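Local coordinates for protein taurocyamine kinase (Schistosoma mansoni, PDB 4WOD) that reversibly transfers phosphate between ATP and the guanidino substrate taurocyamine, with magnesium as cofactor, and is here bound to arginine, at residues Val80-His85 / Gly90-Pro95; His300-Arg305 / Arg343-Leu348; Ala288-Pro291 / Glu295-Glu298; Val11-Arg14 / His20-Thr23. The protein carries 4 engineered substitutions. One frame throughout, in Å; residues are numbered along the deposited sequence.

Contact 1: residues Val80-His85 / Gly90-Pro95; sequences VIADYH and GKIQHP
Ala82 and Gly90 bring the two backbones to 5.1 Å between their CA atoms, where the chain leaves the end of helix 74-84, turns back and runs past the helix side as an extended loop. This is the exit of helix 74-84 in the phosphagen kinase fold, where the chain sets out from the small N-terminal domain toward strand 117-126 of the catalytic sheet. His85 is the first residue to leave helical geometry, while Tyr84 and His85 still donate their backbone N-H groups to the carbonyl oxygens of Val80 and Ile81. Gly90, at positive phi, opens the returning segment, and an inverse gamma turn centred on Lys91 follows, closed by a weak bond from Ile92 N to Gly90 O. No hydrogen bond joins the helix to the loop; what holds them is apolar contact. Ala82 presses its methyl carbon CB against Gly90 CA at 3.9 Å, a close approach of side chain to bare backbone. Ile92 supplies the deeper part. Its CG1 branch stands anti to its own carbonyl carbon (chi1 -46°) and reaches the helix with CD1 at its end, the two isoleucine side chains crossing at about a right angle. Elsewhere the same helix turn serves the arginine pocket, since Tyr84 touches the bound ligand, and Ile81 also packs on Leu272. His85 NE2 bonds to Pro269 O. At the crossing itself, Ile92 CD1 lies 4.0 Å from Ile81 CG2 and 4.1 Å from the backbone N of Ala82.

Contact 2: residues His300-Arg305 / Arg343-Leu348; sequences HGIQPR and RALLEL
The His300 imidazole and the Leu345 side chain meet at a slant, the leucine extending from helix 331-355 toward the start of edge strand 302-306. CD2 of Leu345 comes to 3.8 Å from His300 ND1; further round the ring, and on the same side of its plane, the Ala344 methyl CB lies 3.6 Å from His300 CD2. Both methyl carbons meet the ring obliquely. The second branch of the leucine goes elsewhere: CD1 of Leu345 lies 3.8 Å from Ile302 CG2, and these two side chains run past each other in opposite directions. CG anti to the carbonyl carbon (chi1 -63°) sends the Leu345 fork to the helix-to-strand turn, one methyl at the histidine and one at the isoleucine. Between those two residues Gly301, at positive phi, is the C' residue of a Schellman motif ending helix 293-299, with Ile302 N bonded to Cys297 O. The contact therefore packs the long C-terminal helix of the catalytic domain against this turn at the rim of its antiparallel sheet. His300 ND1 is hydrogen-bonded to Ile296 O, which implies that this nitrogen carries a proton and probably helps fix the ring's rotation, while one side of the ring packs on the methyls of Ala344 and Leu345 without a hydrogen bond across the contact.

Contact 3: residues Ala288-Pro291 / Glu295-Glu298; sequences ASLP and EICE
The loop leading into helix 293-299 folds over the side of that helix, and its Leu290 meets Ile296 of the helix's first turn. The touch is confined to two terminal methyls: CD1 of Leu290 lies 3.7 Å from CD1 of Ile296, with the side chains crossing at about a right angle. Each reaches out by the same first torsion, its gamma carbon (CG1 in the isoleucine) anti to the carbonyl carbon, at chi1 -68° for Leu290 and -64° for Ile296. In the phosphagen kinase catalytic domain this segment leads from strand 277-283 through two short helices to edge strand 302-306, and the pair also touches the long helix 331-355, through Leu352 on Leu290, and helix 409-418, whose Arg414 meets both. Helix 409-418 belongs to the second half of this duplicated enzyme, which places the contact at the junction of the two halves. Polar atoms meet through a water. It donates to Pro291 O at 3.1 Å and to Glu295 OE1, also at 3.1 Å, spending both its protons on the bridge. Glu295 brings its carboxylate round by a bend at chi2 of 69°, and its OE2 has a long, weak ion pair with Arg556.

Contact 4: residues Val11-Arg14 / His20-Thr23; sequences VKIR and HSLT. Engineered in segment 11-14: Val11 (natural residue Ala).
Ser21 OG is gripped from two directions along the chain, by Asn19 OD1 and by Lys24 N, and it lies 4.3 Å from Ile13 CG2 across the contact. The serine is the N-cap of helix 22-26: its hydroxyl takes the Lys24 backbone N-H, so the bond with Asn19 OD1 is left to use the hydroxyl's own proton. The cap sits in a helix-loop-helix connection of the N-terminal domain of the phosphagen kinase fold, in which helix 6-14 ends and helix 22-26 begins after a loop. Across the connection the contact is apolar and small, and no hydrogen bond joins the two segments. Ile13 carries it from the first helix, pointing toward the second with its CG1 branch anti to the carbonyl carbon (chi1 -65°), while CG2, set anti to the backbone N, is the branch that faces the serine hydroxyl. Thr23 splits its two branches between different neighbours: OG1 bonds to Asn53 OD1 on helix 46-55, and the methyl CG2 meets the isoleucine. Helix 46-55 also meets the other partner, since Ile13 touches Asn53 and Ala54, so the connection lies against a third helix. The closest approach of the two segments comes where these side chains cross at about a right angle, Ile13 CD1 lying 4.0 Å from Thr23 CG2.

In the fold
Two pairs emerge, one on the N-terminal side and one in the catalytic domain of the first repeat. Contacts 4 and 1 meet on the N-terminal side, where Leu22 packs on Asp83 and Tyr84, with Leu22 CD1 3.8 Å from Tyr84 CB. Both lie near the bound arginine: Tyr84 lines its pocket, and the side chain of Ser21 is about 7 Å from the ligand. Contacts 3 and 2 follow each other in the catalytic domain, their centres about 9 Å apart; they touch where Leu345 of contact 2 packs on helix 293-299 of contact 3, its CD2 3.9 Å from Ile296 CG2. Contact 2 holds Arg305, a predicted ATP-binding residue. The pairs do not touch: the nearest atoms of contacts 1 and 2 are about 6 Å apart.

Contact 1: residues Val80-His85 / Gly90-Pro95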
loop_
_atom_site.group_PDB
_atom_site.type_symbol
_atom_site.label_atom_id
_atom_site.label_comp_id
_atom_site.label_asym_id
_atom_site.label_seq_id
_atom_site.Cartn_x
_atom_site.Cartn_y
_atom_site.Cartn_z
ATOM N N VAL A 80 -21.336 -7.997 4.954
ATOM C CA VAL A 80 -20.137 -8.437 4.239
ATOM C C VAL A 80 -19.969 -7.714 2.894
ATOM O O VAL A 80 -18.869 -7.293 2.515
ATOM C CB VAL A 80 -20.172 -9.978 4.002
ATOM C CG1 VAL A 80 -19.102 -10.410 3.018
ATOM C CG2 VAL A 80 -20.044 -10.731 5.332
ATOM N N ILE A 81 -21.074 -7.594 2.173
ATOM C CA ILE A 81 -21.070 -7.035 0.825
ATOM C C ILE A 81 -20.773 -5.541 0.861
ATOM O O ILE A 81 -19.936 -5.049 0.097
ATOM C CB ILE A 81 -22.427 -7.306 0.119
ATOM C CG1 ILE A 81 -22.548 -8.791 -0.240
ATOM C CG2 ILE A 81 -22.589 -6.440 -1.127
ATOM C CD1 ILE A 81 -23.986 -9.232 -0.543
ATOM N N ALA A 82 -21.452 -4.826 1.759
ATOM C CA ALA A 82 -21.222 -3.394 1.949
ATOM C C ALA A 82 -19.753 -3.121 2.282
ATOM O O ALA A 82 -19.152 -2.203 1.752
ATOM C CB ALA A 82 -22.138 -2.837 3.044
ATOM N N ASP A 83 -19.176 -3.955 3.131
ATOM C CA ASP A 83 -17.775 -3.839 3.503
ATOM C C ASP A 83 -16.819 -4.101 2.317
ATOM O O ASP A 83 -15.986 -3.239 1.978
ATOM C CB ASP A 83 -17.493 -4.802 4.665
ATOM C CG ASP A 83 -16.216 -4.460 5.420
ATOM O OD1 ASP A 83 -15.212 -4.085 4.776
ATOM O OD2 ASP A 83 -16.219 -4.571 6.670
ATOM N N TYR A 84 -16.945 -5.274 1.683
ATOM C CA TYR A 84 -16.060 -5.666 0.587
ATOM C C TYR A 84 -16.141 -4.725 -0.611
ATOM O O TYR A 84 -15.118 -4.356 -1.211
ATOM C CB TYR A 84 -16.373 -7.097 0.118
ATOM C CG TYR A 84 -15.423 -7.569 -0.964
ATOM C CD1 TYR A 84 -14.167 -8.072 -0.644
ATOM C CD2 TYR A 84 -15.776 -7.492 -2.302
ATOM C CE1 TYR A 84 -13.294 -8.487 -1.639
ATOM C CE2 TYR A 84 -14.915 -7.903 -3.287
ATOM C CZ TYR A 84 -13.684 -8.399 -2.953
ATOM O OH TYR A 84 -12.838 -8.802 -3.953
ATOM N N HIS A 85 -17.359 -4.352 -0.976
ATOM C CA HIS A 85 -17.549 -3.530 -2.163
ATOM C C HIS A 85 -17.502 -2.034 -1.836
ATOM O O HIS A 85 -17.749 -1.191 -2.712
ATOM C CB HIS A 85 -18.869 -3.900 -2.848
ATOM C CG HIS A 85 -18.825 -5.225 -3.538
ATOM N ND1 HIS A 85 -18.183 -5.414 -4.745
ATOM C CD2 HIS A 85 -19.319 -6.434 -3.181
ATOM C CE1 HIS A 85 -18.287 -6.682 -5.101
ATOM N NE2 HIS A 85 -18.979 -7.319 -4.174
ATOM N N GLY A 90 -23.878 1.505 3.496
ATOM C CA GLY A 90 -24.499 0.198 3.416
ATOM C C GLY A 90 -25.732 0.277 2.542
ATOM O O GLY A 90 -26.662 -0.511 2.689
ATOM N N LYS A 91 -25.732 1.244 1.626
ATOM C CA LYS A 91 -26.872 1.499 0.748
ATOM C C LYS A 91 -26.720 0.722 -0.551
ATOM O O LYS A 91 -26.627 1.302 -1.635
ATOM C CB LYS A 91 -27.001 2.995 0.457
ATOM C CG LYS A 91 -28.402 3.428 0.065
ATOM C CD LYS A 91 -28.442 4.901 -0.321
ATOM C CE LYS A 91 -29.323 5.704 0.628
ATOM N NZ LYS A 91 -29.496 7.112 0.164
ATOM N N ILE A 92 -26.682 -0.596 -0.437
ATOM C CA ILE A 92 -26.352 -1.435 -1.575
ATOM C C ILE A 92 -27.394 -1.315 -2.668
ATOM O O ILE A 92 -28.577 -1.482 -2.420
ATOM C CB ILE A 92 -26.221 -2.895 -1.151
ATOM C CG1 ILE A 92 -25.386 -2.983 0.131
ATOM C CG2 ILE A 92 -25.610 -3.711 -2.279
ATOM C CD1 ILE A 92 -25.398 -4.350 0.769
ATOM N N GLN A 93 -26.960 -0.995 -3.882
ATOM C CA GLN A 93 -27.902 -0.962 -4.995
ATOM C C GLN A 93 -27.175 -1.256 -6.294
ATOM O O GLN A 93 -25.948 -1.160 -6.367
ATOM C CB GLN A 93 -28.629 0.387 -5.058
ATOM C CG GLN A 93 -27.736 1.593 -5.298
ATOM C CD GLN A 93 -28.521 2.909 -5.278
ATOM O OE1 GLN A 93 -29.462 3.102 -6.055
ATOM N NE2 GLN A 93 -28.138 3.814 -4.378
ATOM N N HIS A 94 -27.922 -1.642 -7.314
ATOM C CA HIS A 94 -27.304 -1.953 -8.594
ATOM C C HIS A 94 -28.240 -1.625 -9.749
ATOM O O HIS A 94 -29.414 -1.998 -9.717
ATOM C CB HIS A 94 -26.903 -3.432 -8.652
ATOM C CG HIS A 94 -26.019 -3.750 -9.809
ATOM N ND1 HIS A 94 -24.683 -3.423 -9.824
ATOM C CD2 HIS A 94 -26.285 -4.317 -11.008
ATOM C CE1 HIS A 94 -24.157 -3.787 -10.974
ATOM N NE2 HIS A 94 -25.105 -4.344 -11.707
ATOM N N PRO A 95 -27.714 -0.972 -10.801
ATOM C CA PRO A 95 -28.569 -0.605 -11.940
ATOM C C PRO A 95 -28.936 -1.784 -12.840
ATOM O O PRO A 95 -28.286 -2.826 -12.781
ATOM C CB PRO A 95 -27.703 0.405 -12.707
ATOM C CG PRO A 95 -26.326 -0.001 -12.425
ATOM C CD PRO A 95 -26.316 -0.551 -11.001
#

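Contact 2: residues His300-Arg305 / Arg343-Leu348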
loop_
_atom_site.group_PDB
_atom_site.type_symbol
_atom_site.label_atom_id
_atom_site.label_comp_id
_atom_site.label_asym_id
_atom_site.label_seq_id
_atom_site.Cartn_x
_atom_site.Cartn_y
_atom_site.Cartn_z
ATOM N N HIS A 300 -6.716 4.791 -10.227
ATOM C CA HIS A 300 -7.206 4.785 -11.602
ATOM C C HIS A 300 -8.329 3.764 -11.832
ATOM O O HIS A 300 -8.692 3.477 -12.974
ATOM C CB HIS A 300 -6.045 4.534 -12.558
ATOM C CG HIS A 300 -5.078 5.673 -12.626
ATOM N ND1 HIS A 300 -3.983 5.775 -11.792
ATOM C CD2 HIS A 300 -5.059 6.780 -13.407
ATOM C CE1 HIS A 300 -3.323 6.887 -12.070
ATOM N NE2 HIS A 300 -3.957 7.515 -13.045
ATOM N N GLY A 301 -8.886 3.230 -10.745
ATOM C CA GLY A 301 -10.019 2.316 -10.836
ATOM C C GLY A 301 -9.603 0.923 -11.269
ATOM O O GLY A 301 -10.398 0.172 -11.825
ATOM N N ILE A 302 -8.345 0.582 -11.008
ATOM C CA ILE A 302 -7.769 -0.653 -11.494
ATOM C C ILE A 302 -7.261 -1.525 -10.337
ATOM O O ILE A 302 -6.697 -1.020 -9.355
ATOM C CB ILE A 302 -6.612 -0.377 -12.496
ATOM C CG1 ILE A 302 -7.153 0.293 -13.764
ATOM C CG2 ILE A 302 -5.903 -1.675 -12.914
ATOM C CD1 ILE A 302 -8.187 -0.550 -14.509
ATOM N N GLN A 303 -7.492 -2.829 -10.467
ATOM C CA GLN A 303 -6.953 -3.835 -9.554
ATOM C C GLN A 303 -5.879 -4.671 -10.258
ATOM O O GLN A 303 -6.161 -5.310 -11.265
ATOM C CB GLN A 303 -8.089 -4.737 -9.058
ATOM C CG GLN A 303 -7.623 -6.038 -8.398
ATOM C CD GLN A 303 -7.363 -5.872 -6.916
ATOM O OE1 GLN A 303 -7.217 -4.753 -6.422
ATOM N NE2 GLN A 303 -7.311 -6.988 -6.194
ATOM N N PRO A 304 -4.639 -4.663 -9.740
ATOM C CA PRO A 304 -3.578 -5.474 -10.347
ATOM C C PRO A 304 -3.421 -6.866 -9.708
ATOM O O PRO A 304 -3.631 -7.047 -8.514
ATOM C CB PRO A 304 -2.327 -4.628 -10.103
ATOM C CG PRO A 304 -2.606 -3.959 -8.783
ATOM C CD PRO A 304 -4.114 -3.772 -8.686
ATOM N N ARG A 305 -3.075 -7.853 -10.517
ATOM C CA ARG A 305 -2.749 -9.169 -9.991
ATOM C C ARG A 305 -1.490 -9.676 -10.661
ATOM O O ARG A 305 -1.333 -9.576 -11.888
ATOM C CB ARG A 305 -3.909 -10.152 -10.187
ATOM C CG ARG A 305 -5.168 -9.831 -9.382
ATOM C CD ARG A 305 -6.429 -10.360 -10.071
ATOM N NE ARG A 305 -7.646 -10.218 -9.262
ATOM C CZ ARG A 305 -8.734 -9.559 -9.667
ATOM N NH1 ARG A 305 -8.739 -8.962 -10.855
ATOM N NH2 ARG A 305 -9.810 -9.469 -8.888
ATOM N N ARG A 343 -5.499 2.409 -19.777
ATOM C CA ARG A 343 -4.868 3.329 -20.708
ATOM C C ARG A 343 -3.939 4.316 -19.958
ATOM O O ARG A 343 -2.778 4.472 -20.333
ATOM C CB ARG A 343 -5.921 4.094 -21.520
ATOM C CG ARG A 343 -5.310 5.286 -22.239
ATOM C CD ARG A 343 -6.321 6.067 -23.072
ATOM N NE ARG A 343 -5.616 7.055 -23.886
ATOM C CZ ARG A 343 -6.185 7.802 -24.828
ATOM N NH1 ARG A 343 -7.479 7.664 -25.091
ATOM N NH2 ARG A 343 -5.454 8.671 -25.524
ATOM N N ALA A 344 -4.436 4.935 -18.884
ATOM C CA ALA A 344 -3.612 5.825 -18.065
ATOM C C ALA A 344 -2.357 5.126 -17.520
ATOM O O ALA A 344 -1.265 5.706 -17.486
ATOM C CB ALA A 344 -4.441 6.411 -16.888
ATOM N N LEU A 345 -2.516 3.889 -17.068
ATOM C CA LEU A 345 -1.391 3.163 -16.476
ATOM C C LEU A 345 -0.336 2.794 -17.515
ATOM O O LEU A 345 0.870 2.883 -17.255
ATOM C CB LEU A 345 -1.883 1.906 -15.768
ATOM C CG LEU A 345 -2.823 2.077 -14.576
ATOM C CD1 LEU A 345 -3.220 0.702 -14.046
ATOM C CD2 LEU A 345 -2.146 2.933 -13.480
ATOM N N LEU A 346 -0.783 2.380 -18.692
ATOM C CA LEU A 346 0.152 2.032 -19.749
ATOM C C LEU A 346 0.850 3.299 -20.264
ATOM O O LEU A 346 2.052 3.275 -20.575
ATOM C CB LEU A 346 -0.565 1.273 -20.886
ATOM C CG LEU A 346 -1.171 -0.097 -20.554
ATOM C CD1 LEU A 346 -2.004 -0.590 -21.715
ATOM C CD2 LEU A 346 -0.125 -1.153 -20.167
ATOM N N GLU A 347 0.112 4.407 -20.350
ATOM C CA GLU A 347 0.728 5.686 -20.725
ATOM C C GLU A 347 1.794 6.079 -19.687
ATOM O O GLU A 347 2.862 6.602 -20.030
ATOM C CB GLU A 347 -0.323 6.792 -20.853
ATOM C CG GLU A 347 -1.146 6.723 -22.128
ATOM C CD GLU A 347 -2.287 7.737 -22.167
ATOM O OE1 GLU A 347 -2.702 8.226 -21.106
ATOM O OE2 GLU A 347 -2.788 8.033 -23.266
ATOM N N LEU A 348 1.513 5.788 -18.418
ATOM C CA LEU A 348 2.475 6.082 -17.360
ATOM C C LEU A 348 3.708 5.173 -17.446
ATOM O O LEU A 348 4.830 5.621 -17.184
ATOM C CB LEU A 348 1.808 5.972 -15.991
ATOM C CG LEU A 348 2.607 6.504 -14.800
ATOM C CD1 LEU A 348 3.094 7.914 -15.082
ATOM C CD2 LEU A 348 1.744 6.482 -13.546
#

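Contact 3: residues Ala288-Pro291 / Glu295-Glu298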
loop_
_atom_site.group_PDB
_atom_site.type_symbol
_atom_site.label_atom_id
_atom_site.label_comp_id
_atom_site.label_asym_id
_atom_site.label_seq_id
_atom_site.Cartn_x
_atom_site.Cartn_y
_atom_site.Cartn_z
ATOM N N ALA A 288 5.304 -1.189 -12.013
ATOM C CA ALA A 288 5.123 -2.201 -10.976
ATOM C C ALA A 288 6.114 -2.019 -9.836
ATOM O O ALA A 288 5.890 -2.504 -8.715
ATOM C CB ALA A 288 5.270 -3.591 -11.567
ATOM N N SER A 289 7.205 -1.318 -10.123
ATOM C CA SER A 289 8.295 -1.169 -9.163
ATOM C C SER A 289 8.148 0.097 -8.315
ATOM O O SER A 289 8.930 0.326 -7.387
ATOM C CB SER A 289 9.640 -1.148 -9.892
ATOM O OG SER A 289 9.863 0.115 -10.496
ATOM N N LEU A 290 7.170 0.934 -8.644
ATOM C CA LEU A 290 6.936 2.134 -7.853
ATOM C C LEU A 290 6.478 1.694 -6.465
ATOM O O LEU A 290 5.832 0.657 -6.331
ATOM C CB LEU A 290 5.911 3.053 -8.519
ATOM C CG LEU A 290 6.431 3.684 -9.826
ATOM C CD1 LEU A 290 5.324 4.358 -10.578
ATOM C CD2 LEU A 290 7.562 4.678 -9.535
ATOM N N PRO A 291 6.852 2.459 -5.428
ATOM C CA PRO A 291 6.504 2.049 -4.061
ATOM C C PRO A 291 5.001 1.981 -3.825
ATOM O O PRO A 291 4.532 1.082 -3.114
ATOM C CB PRO A 291 7.150 3.131 -3.201
ATOM C CG PRO A 291 8.333 3.567 -4.007
ATOM C CD PRO A 291 7.841 3.551 -5.440
ATOM N N GLU A 295 -1.524 1.563 -4.991
ATOM C CA GLU A 295 -2.359 2.724 -4.744
ATOM C C GLU A 295 -2.594 3.463 -6.051
ATOM O O GLU A 295 -3.700 3.946 -6.301
ATOM C CB GLU A 295 -1.729 3.654 -3.699
ATOM C CG GLU A 295 -1.677 3.073 -2.263
ATOM C CD GLU A 295 -0.695 1.893 -2.103
ATOM O OE1 GLU A 295 0.193 1.705 -2.970
ATOM O OE2 GLU A 295 -0.820 1.136 -1.108
ATOM N N ILE A 296 -1.554 3.528 -6.882
ATOM C CA ILE A 296 -1.654 4.177 -8.191
ATOM C C ILE A 296 -2.739 3.508 -9.032
ATOM O O ILE A 296 -3.608 4.187 -9.592
ATOM C CB ILE A 296 -0.317 4.143 -8.947
ATOM C CG1 ILE A 296 0.738 4.954 -8.188
ATOM C CG2 ILE A 296 -0.485 4.705 -10.366
ATOM C CD1 ILE A 296 2.048 5.099 -8.923
ATOM N N CYS A 297 -2.715 2.176 -9.082
ATOM C CA CYS A 297 -3.766 1.419 -9.788
ATOM C C CYS A 297 -5.164 1.693 -9.237
ATOM O O CYS A 297 -6.074 2.072 -9.985
ATOM C CB CYS A 297 -3.492 -0.091 -9.733
ATOM S SG CYS A 297 -1.997 -0.657 -10.579
ATOM N N GLU A 298 -5.345 1.484 -7.933
ATOM C CA GLU A 298 -6.626 1.731 -7.299
ATOM C C GLU A 298 -7.155 3.140 -7.589
ATOM O O GLU A 298 -8.357 3.329 -7.773
ATOM C CB GLU A 298 -6.524 1.515 -5.788
ATOM C CG GLU A 298 -7.659 2.168 -5.016
ATOM C CD GLU A 298 -7.587 1.897 -3.526
ATOM O OE1 GLU A 298 -6.457 1.901 -2.977
ATOM O OE2 GLU A 298 -8.661 1.683 -2.910
HETATM O O HOH W 1 2.109 -0.706 -3.626
#

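Contact 4: residues Val11-Arg14 / His20-Thr23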
loop_
_atom_site.group_PDB
_atom_site.type_symbol
_atom_site.label_atom_id
_atom_site.label_comp_id
_atom_site.label_asym_id
_atom_site.label_seq_id
_atom_site.Cartn_x
_atom_site.Cartn_y
_atom_site.Cartn_z
ATOM N N VAL A 11 -16.825 -20.555 16.381
ATOM C CA VAL A 11 -15.706 -20.758 17.303
ATOM C C VAL A 11 -14.374 -21.075 16.592
ATOM O O VAL A 11 -13.338 -20.503 16.943
ATOM C CB VAL A 11 -16.042 -21.859 18.309
ATOM C CG1 VAL A 11 -14.784 -22.329 19.061
ATOM C CG2 VAL A 11 -17.090 -21.338 19.278
ATOM N N LYS A 12 -14.397 -21.956 15.591
ATOM C CA LYS A 12 -13.191 -22.274 14.820
ATOM C C LYS A 12 -12.616 -21.038 14.124
ATOM O O LYS A 12 -11.413 -20.752 14.207
ATOM C CB LYS A 12 -13.487 -23.362 13.775
ATOM C CG LYS A 12 -13.651 -24.764 14.339
ATOM C CD LYS A 12 -13.908 -25.779 13.233
ATOM C CE LYS A 12 -13.749 -27.194 13.747
ATOM N NZ LYS A 12 -12.317 -27.525 14.000
ATOM N N ILE A 13 -13.486 -20.310 13.438
ATOM C CA ILE A 13 -13.092 -19.107 12.743
ATOM C C ILE A 13 -12.575 -18.036 13.716
ATOM O O ILE A 13 -11.577 -17.377 13.445
ATOM C CB ILE A 13 -14.276 -18.552 11.916
ATOM C CG1 ILE A 13 -14.634 -19.550 10.802
ATOM C CG2 ILE A 13 -13.930 -17.185 11.348
ATOM C CD1 ILE A 13 -15.994 -19.316 10.116
ATOM N N ARG A 14 -13.239 -17.867 14.854
ATOM C CA ARG A 14 -12.801 -16.853 15.818
ATOM C C ARG A 14 -11.504 -17.243 16.523
ATOM O O ARG A 14 -10.647 -16.403 16.762
ATOM C CB ARG A 14 -13.887 -16.595 16.846
ATOM C CG ARG A 14 -14.923 -15.645 16.341
ATOM C CD ARG A 14 -15.910 -15.298 17.424
ATOM N NE ARG A 14 -16.707 -14.144 17.042
ATOM C CZ ARG A 14 -17.653 -13.614 17.807
ATOM N NH1 ARG A 14 -17.921 -14.153 18.992
ATOM N NH2 ARG A 14 -18.327 -12.553 17.380
ATOM N N HIS A 20 -8.571 -13.529 9.253
ATOM C CA HIS A 20 -8.937 -12.121 9.313
ATOM C C HIS A 20 -10.021 -11.816 8.290
ATOM O O HIS A 20 -10.014 -10.757 7.660
ATOM C CB HIS A 20 -7.717 -11.234 9.057
ATOM C CG HIS A 20 -6.563 -11.541 9.955
ATOM N ND1 HIS A 20 -5.403 -12.128 9.502
ATOM C CD2 HIS A 20 -6.406 -11.376 11.288
ATOM C CE1 HIS A 20 -4.572 -12.293 10.515
ATOM N NE2 HIS A 20 -5.158 -11.851 11.611
ATOM N N SER A 21 -10.935 -12.761 8.114
ATOM C CA SER A 21 -11.934 -12.667 7.048
ATOM C C SER A 21 -13.045 -11.704 7.418
ATOM O O SER A 21 -13.242 -11.413 8.594
ATOM C CB SER A 21 -12.511 -14.053 6.742
ATOM O OG SER A 21 -12.980 -14.712 7.918
ATOM N N LEU A 22 -13.789 -11.215 6.426
ATOM C CA LEU A 22 -15.008 -10.478 6.732
ATOM C C LEU A 22 -16.042 -11.414 7.351
ATOM O O LEU A 22 -16.939 -10.959 8.054
ATOM C CB LEU A 22 -15.585 -9.812 5.491
ATOM C CG LEU A 22 -14.705 -8.732 4.855
ATOM C CD1 LEU A 22 -15.288 -8.257 3.525
ATOM C CD2 LEU A 22 -14.522 -7.551 5.821
ATOM N N THR A 23 -15.929 -12.713 7.079
ATOM C CA THR A 23 -16.805 -13.707 7.721
ATOM C C THR A 23 -16.609 -13.695 9.221
ATOM O O THR A 23 -17.559 -13.747 9.994
ATOM C CB THR A 23 -16.539 -15.132 7.202
ATOM O OG1 THR A 23 -16.965 -15.223 5.841
ATOM C CG2 THR A 23 -17.300 -16.160 8.032
#